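Local coordinates for protein Sodium/sialic acid symporter SiaT (Proteus mirabilis, PDB 5NV9) that imports sialic acid across the cell inner membrane, using the sodium gradient to drive uptake of N-acetylneuraminate, at residues 43-47 / 48-52; 173-176 / 177-181; 304-307 / 308-312. One frame throughout, in Å; residues are numbered along the deposited sequence.

All three contacts are local and follow one another along the chain; none encloses another. Contact 1 (43-47 / 48-52) marks the passage from the cytoplasmic loop after helix 35-40 into helix 47-58. Contact 2 (173-176 / 177-181) lies at the kink within helix 155-203, also toward the cytoplasmic side. These two touch: R44 forms a salt bridge with E176, and W180 packs on P46, W48 and A49. They tie the start of helix 47-58 to helix 155-203. Contact 3 (304-307 / 308-312) is a periplasmic loop between helices 267-301 and 315-323. Its centre is about 43 Å from that of contact 1, across the chain's centre.

Contact 1: 43-47 / 48-52; sequences GRVPG and WAAGV
The ring of P46 lies alongside the indole of W48, both side chains pointing the same way. CG of P46 is 3.7 Å from NE1 of W48, and CB of P46 is 3.9 Å from CD1 of W48. The approach is oblique. The first torsion of W48 (chi1 74°) tucks the indole back over its own backbone, between N and C. In this position the ring also passes over A49, whose CB sits above the centre of one face. CG of P46 meets A49 too, at 4.0 Å from its CB. P46 and A49 thus share one small apolar patch with the tryptophan. CG1 of V45 packs against A50, 4.0 Å from its CB.

Two backbone bonds start the helix. The N-H of A50 reaches O of P46 at 3.1 Å, nearly straight at 171°. The N-H of G51 is bonded to O of G47 at 2.9 Å. P46 is the N-cap, and its carbonyl accepts the first of these bonds. The N of G47 is satisfied from outside, by a hydrogen bond to E269. Helix 267-301 also meets W48 through T276 and A50 through T273.

The arrangement is the N terminus of a transmembrane helix with proline at the N-cap position. It opens helix 47-58, the first half of the broken first core helix of the LeuT fold. At its far end, A56 and L59 bind sodium and T58 joins the sialic acid pocket.

Contact 2: 173-176 / 177-181; sequences GGIE and GVIWT
This is a one-turn helical contact, G173 to E176 against G177 to W180, at the kink in helix 155-203. Here transmembrane segment 155-172 passes into segment 175-199 and the chain turns back at the cytoplasmic side. The amides of I175 and E176 make no helical bond back to the preceding turn. G174 has a positive phi (71°), which suits glycine at this break.

The first helical bond spans the break: the N-H of G177 reaches O of G173 at 3.0 Å, from well above the carbonyl plane, 57° out of it. The donors that follow lie nearer the plane of their carbonyls: V178 N to O of G174, I179 N to O of I175 at 2.8 Å and W180 N to O of E176 at 2.9 Å.

I175 and I179 cross obliquely, with CG1 of I175 3.7 Å from CD1 of I179. I175 starts away from the next turn, but its first torsion brings CG1 back and its second (chi2 54°) lays CD1 alongside I179. V178 puts CG2 3.2 Å from O of G174. The indole of W180 brings CD1 to 3.1 Å from O of E176, and its ring meets F28 nearly parallel.

The carboxylate of E176 is buried and held by two salt bridges, OE1 with NH2 of R44 and OE2 with NH1 of R31. This probably favours its charged form. V178 packs on S345 and S346. The nearest atom of its side chain is about 3 Å from a bound sodium, whose ligands are other residues. The turn therefore borders the Na3 site, which D182 completes with S342, S345 and S346.

Contact 3: 304-307 / 308-312; sequences SLLP and AGFNT
The first torsion of F310 sets its CG opposite the backbone N (chi1 -165°). This brings the phenyl ring back beside the ring of P307. The two side chains point the same way. CG of P307 is 3.7 Å from CD1 of F310, and CD of P307 is 4.0 Å from CB of F310. The pyrrolidine meets the aromatic ring obliquely. L306 comes to another part of the same ring, with its CD2 4.4 Å from CD2 of F310.

The backbone between them is a type II beta turn running from P307 to F310. A308 and G309 are its two central residues. G309, at the third position, has the positive phi (65°) of this turn type, a conformation glycine adopts readily. The turn is closed by F310 N to P307 O at 3.1 Å. That bond is weak, bent to 132° at the hydrogen. CB of F310 also lies close to the same carbonyl, 3.2 Å from O of P307.

The turn is largely exposed in the periplasmic loop before helix 315-323, away from the substrate and sodium sites. Its apolar side leans on that helix: L306 touches I315 and L318, and F310 touches I315. L306 also reaches Y299 of helix 267-301 and Y72 of helix 61-73.

Contact 1: 43-47 / 48-52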
loop_
_atom_site.group_PDB
_atom_site.type_symbol
_atom_site.label_atom_id
_atom_site.label_comp_id
_atom_site.label_asym_id
_atom_site.label_seq_id
_atom_site.Cartn_x
_atom_site.Cartn_y
_atom_site.Cartn_z
ATOM N N GLY A 43 12.542 17.213 8.518
ATOM C CA GLY A 43 13.796 16.430 8.563
ATOM C C GLY A 43 14.109 15.742 9.884
ATOM O O GLY A 43 15.249 15.348 10.073
ATOM N N ARG A 44 13.117 15.559 10.781
ATOM C CA ARG A 44 13.327 14.943 12.126
ATOM C C ARG A 44 13.155 13.393 12.216
ATOM O O ARG A 44 13.262 12.818 13.294
ATOM C CB ARG A 44 12.402 15.569 13.176
ATOM C CG ARG A 44 12.741 16.991 13.564
ATOM C CD ARG A 44 11.688 17.560 14.500
ATOM N NE ARG A 44 10.391 17.731 13.850
ATOM C CZ ARG A 44 9.996 18.814 13.195
ATOM N NH1 ARG A 44 10.796 19.884 13.081
ATOM N NH2 ARG A 44 8.781 18.842 12.650
ATOM N N VAL A 45 12.881 12.707 11.115
ATOM C CA VAL A 45 12.638 11.283 11.178
ATOM C C VAL A 45 13.923 10.520 10.922
ATOM O O VAL A 45 14.607 10.743 9.952
ATOM C CB VAL A 45 11.546 10.925 10.196
ATOM C CG1 VAL A 45 11.244 9.435 10.219
ATOM C CG2 VAL A 45 10.322 11.767 10.555
ATOM N N PRO A 46 14.289 9.619 11.813
ATOM C CA PRO A 46 15.424 8.775 11.356
ATOM C C PRO A 46 15.061 7.748 10.330
ATOM O O PRO A 46 13.861 7.359 10.198
ATOM C CB PRO A 46 15.834 7.992 12.628
ATOM C CG PRO A 46 14.643 8.044 13.510
ATOM C CD PRO A 46 13.832 9.278 13.160
ATOM N N GLY A 47 16.108 7.232 9.670
ATOM C CA GLY A 47 15.975 6.272 8.612
ATOM C C GLY A 47 15.250 5.021 9.006
ATOM O O GLY A 47 14.339 4.596 8.315
ATOM N N TRP A 48 15.661 4.402 10.104
ATOM C CA TRP A 48 15.017 3.168 10.519
ATOM C C TRP A 48 13.525 3.369 10.678
ATOM O O TRP A 48 12.768 2.521 10.274
ATOM C CB TRP A 48 15.631 2.600 11.783
ATOM C CG TRP A 48 15.299 3.328 13.095
ATOM C CD1 TRP A 48 16.043 4.286 13.714
ATOM C CD2 TRP A 48 14.173 3.070 13.936
ATOM N NE1 TRP A 48 15.411 4.696 14.890
ATOM C CE2 TRP A 48 14.269 3.946 15.054
ATOM C CE3 TRP A 48 13.086 2.174 13.855
ATOM C CZ2 TRP A 48 13.303 3.977 16.080
ATOM C CZ3 TRP A 48 12.123 2.210 14.893
ATOM C CH2 TRP A 48 12.238 3.118 15.977
ATOM N N ALA A 49 13.087 4.474 11.297
ATOM C CA ALA A 49 11.644 4.723 11.497
ATOM C C ALA A 49 10.849 4.930 10.166
ATOM O O ALA A 49 9.677 4.398 9.942
ATOM C CB ALA A 49 11.468 5.936 12.402
ATOM N N ALA A 50 11.450 5.716 9.290
ATOM C CA ALA A 50 10.869 5.908 7.930
ATOM C C ALA A 50 10.789 4.574 7.171
ATOM O O ALA A 50 9.830 4.321 6.467
ATOM C CB ALA A 50 11.640 6.940 7.151
ATOM N N GLY A 51 11.760 3.698 7.357
ATOM C CA GLY A 51 11.743 2.383 6.681
ATOM C C GLY A 51 10.695 1.416 7.174
ATOM O O GLY A 51 10.089 0.707 6.391
ATOM N N VAL A 52 10.471 1.383 8.492
ATOM C CA VAL A 52 9.330 0.648 9.043
ATOM C C VAL A 52 7.967 1.243 8.580
ATOM O O VAL A 52 6.929 0.549 8.401
ATOM C CB VAL A 52 9.365 0.578 10.615
ATOM C CG1 VAL A 52 8.179 -0.274 11.092
ATOM C CG2 VAL A 52 10.692 -0.091 11.085
#

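Contact 2: 173-176 / 177-181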
loop_
_atom_site.group_PDB
_atom_site.type_symbol
_atom_site.label_atom_id
_atom_site.label_comp_id
_atom_site.label_asym_id
_atom_site.label_seq_id
_atom_site.Cartn_x
_atom_site.Cartn_y
_atom_site.Cartn_z
ATOM N N GLY A 173 -1.681 14.663 14.009
ATOM C CA GLY A 173 -0.268 14.289 14.126
ATOM C C GLY A 173 0.720 14.596 13.037
ATOM O O GLY A 173 1.960 14.551 13.275
ATOM N N GLY A 174 0.206 14.883 11.832
ATOM C CA GLY A 174 1.066 15.214 10.709
ATOM C C GLY A 174 1.789 13.955 10.265
ATOM O O GLY A 174 1.429 12.884 10.686
ATOM N N ILE A 175 2.756 14.094 9.361
ATOM C CA ILE A 175 3.481 12.960 8.831
ATOM C C ILE A 175 4.320 12.310 9.924
ATOM O O ILE A 175 4.549 11.084 9.868
ATOM C CB ILE A 175 4.372 13.349 7.667
ATOM C CG1 ILE A 175 4.969 12.084 7.032
ATOM C CG2 ILE A 175 5.470 14.372 8.096
ATOM C CD1 ILE A 175 3.998 11.011 6.591
ATOM N N GLU A 176 4.758 13.094 10.935
ATOM C CA GLU A 176 5.505 12.475 12.061
ATOM C C GLU A 176 4.655 11.536 12.931
ATOM O O GLU A 176 5.060 10.425 13.258
ATOM C CB GLU A 176 6.214 13.507 12.911
ATOM C CG GLU A 176 7.495 13.992 12.251
ATOM C CD GLU A 176 8.029 15.241 12.927
ATOM O OE1 GLU A 176 7.491 16.311 12.622
ATOM O OE2 GLU A 176 8.948 15.119 13.772
ATOM N N GLY A 177 3.460 11.984 13.262
ATOM C CA GLY A 177 2.550 11.114 13.924
ATOM C C GLY A 177 2.083 9.916 13.130
ATOM O O GLY A 177 1.815 8.865 13.701
ATOM N N VAL A 178 2.020 10.071 11.806
ATOM C CA VAL A 178 1.665 8.999 10.930
ATOM C C VAL A 178 2.821 7.982 10.885
ATOM O O VAL A 178 2.615 6.765 10.888
ATOM C CB VAL A 178 1.396 9.529 9.507
ATOM C CG1 VAL A 178 1.297 8.380 8.578
ATOM C CG2 VAL A 178 0.081 10.281 9.464
ATOM N N ILE A 179 4.045 8.494 10.859
ATOM C CA ILE A 179 5.202 7.617 10.786
ATOM C C ILE A 179 5.403 6.871 12.127
ATOM O O ILE A 179 5.586 5.651 12.177
ATOM C CB ILE A 179 6.413 8.422 10.411
ATOM C CG1 ILE A 179 6.369 8.709 8.904
ATOM C CG2 ILE A 179 7.707 7.699 10.819
ATOM C CD1 ILE A 179 7.421 9.725 8.467
ATOM N N TRP A 180 5.314 7.582 13.223
ATOM C CA TRP A 180 5.533 6.902 14.524
ATOM C C TRP A 180 4.418 5.920 14.938
ATOM O O TRP A 180 4.754 4.836 15.427
ATOM C CB TRP A 180 5.860 7.904 15.577
ATOM C CG TRP A 180 7.227 8.511 15.416
ATOM C CD1 TRP A 180 7.485 9.810 15.134
ATOM C CD2 TRP A 180 8.514 7.870 15.530
ATOM N NE1 TRP A 180 8.822 10.025 15.051
ATOM C CE2 TRP A 180 9.485 8.861 15.292
ATOM C CE3 TRP A 180 8.937 6.580 15.831
ATOM C CZ2 TRP A 180 10.839 8.604 15.325
ATOM C CZ3 TRP A 180 10.274 6.332 15.874
ATOM C CH2 TRP A 180 11.207 7.326 15.653
ATOM N N THR A 181 3.147 6.225 14.661
ATOM C CA THR A 181 2.115 5.192 14.646
ATOM C C THR A 181 2.368 3.980 13.712
ATOM O O THR A 181 2.084 2.828 14.101
ATOM C CB THR A 181 0.686 5.743 14.371
ATOM O OG1 THR A 181 0.658 6.419 13.126
ATOM C CG2 THR A 181 0.232 6.695 15.492
#

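Contact 3: 304-307 / 308-312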
loop_
_atom_site.group_PDB
_atom_site.type_symbol
_atom_site.label_atom_id
_atom_site.label_comp_id
_atom_site.label_asym_id
_atom_site.label_seq_id
_atom_site.Cartn_x
_atom_site.Cartn_y
_atom_site.Cartn_z
ATOM N N SER A 304 -13.926 -31.208 10.679
ATOM C CA SER A 304 -15.272 -30.826 11.093
ATOM C C SER A 304 -15.334 -29.414 11.640
ATOM O O SER A 304 -16.418 -28.887 11.889
ATOM C CB SER A 304 -15.799 -31.811 12.121
ATOM O OG SER A 304 -15.296 -31.485 13.398
ATOM N N LEU A 305 -14.176 -28.795 11.840
ATOM C CA LEU A 305 -14.130 -27.442 12.327
ATOM C C LEU A 305 -14.519 -26.392 11.296
ATOM O O LEU A 305 -14.748 -25.234 11.670
ATOM C CB LEU A 305 -12.746 -27.132 12.879
ATOM C CG LEU A 305 -12.336 -27.874 14.140
ATOM C CD1 LEU A 305 -10.995 -27.348 14.628
ATOM C CD2 LEU A 305 -13.365 -27.753 15.253
ATOM N N LEU A 306 -14.601 -26.757 10.017
ATOM C CA LEU A 306 -15.120 -25.843 9.001
ATOM C C LEU A 306 -16.549 -26.164 8.629
ATOM O O LEU A 306 -16.843 -27.273 8.245
ATOM C CB LEU A 306 -14.318 -25.918 7.700
ATOM C CG LEU A 306 -12.891 -25.455 7.720
ATOM C CD1 LEU A 306 -12.379 -25.526 6.307
ATOM C CD2 LEU A 306 -12.759 -24.040 8.290
ATOM N N PRO A 307 -17.422 -25.164 8.652
ATOM C CA PRO A 307 -18.733 -25.384 8.043
ATOM C C PRO A 307 -18.606 -25.596 6.538
ATOM O O PRO A 307 -17.790 -24.930 5.911
ATOM C CB PRO A 307 -19.485 -24.084 8.324
ATOM C CG PRO A 307 -18.548 -23.180 9.053
ATOM C CD PRO A 307 -17.181 -23.776 9.067
ATOM N N ALA A 308 -19.383 -26.508 5.943
ATOM C CA ALA A 308 -19.351 -26.682 4.471
ATOM C C ALA A 308 -19.725 -25.357 3.790
ATOM O O ALA A 308 -20.513 -24.579 4.322
ATOM C CB ALA A 308 -20.289 -27.803 4.028
ATOM N N GLY A 309 -19.145 -25.090 2.628
ATOM C CA GLY A 309 -19.326 -23.780 1.968
ATOM C C GLY A 309 -18.757 -22.553 2.705
ATOM O O GLY A 309 -19.172 -21.416 2.451
ATOM N N PHE A 310 -17.826 -22.756 3.634
ATOM C CA PHE A 310 -17.178 -21.625 4.295
ATOM C C PHE A 310 -16.252 -20.860 3.307
ATOM O O PHE A 310 -15.405 -21.481 2.673
ATOM C CB PHE A 310 -16.393 -22.098 5.522
ATOM C CG PHE A 310 -15.991 -20.976 6.446
ATOM C CD1 PHE A 310 -16.935 -20.364 7.246
ATOM C CD2 PHE A 310 -14.689 -20.494 6.457
ATOM C CE1 PHE A 310 -16.586 -19.309 8.067
ATOM C CE2 PHE A 310 -14.334 -19.436 7.273
ATOM C CZ PHE A 310 -15.287 -18.838 8.075
ATOM N N ASN A 311 -16.426 -19.544 3.154
ATOM C CA ASN A 311 -15.520 -18.726 2.315
ATOM C C ASN A 311 -14.067 -18.794 2.819
ATOM O O ASN A 311 -13.810 -18.508 4.005
ATOM C CB ASN A 311 -15.948 -17.264 2.286
ATOM C CG ASN A 311 -15.202 -16.463 1.216
ATOM O OD1 ASN A 311 -13.982 -16.254 1.277
ATOM N ND2 ASN A 311 -15.938 -16.025 0.212
ATOM N N THR A 312 -13.124 -19.151 1.935
ATOM C CA THR A 312 -11.715 -19.351 2.358
ATOM C C THR A 312 -11.006 -18.052 2.801
ATOM O O THR A 312 -9.965 -18.086 3.507
ATOM C CB THR A 312 -10.866 -20.171 1.368
ATOM O OG1 THR A 312 -10.784 -19.539 0.093
ATOM C CG2 THR A 312 -11.444 -21.526 1.175
#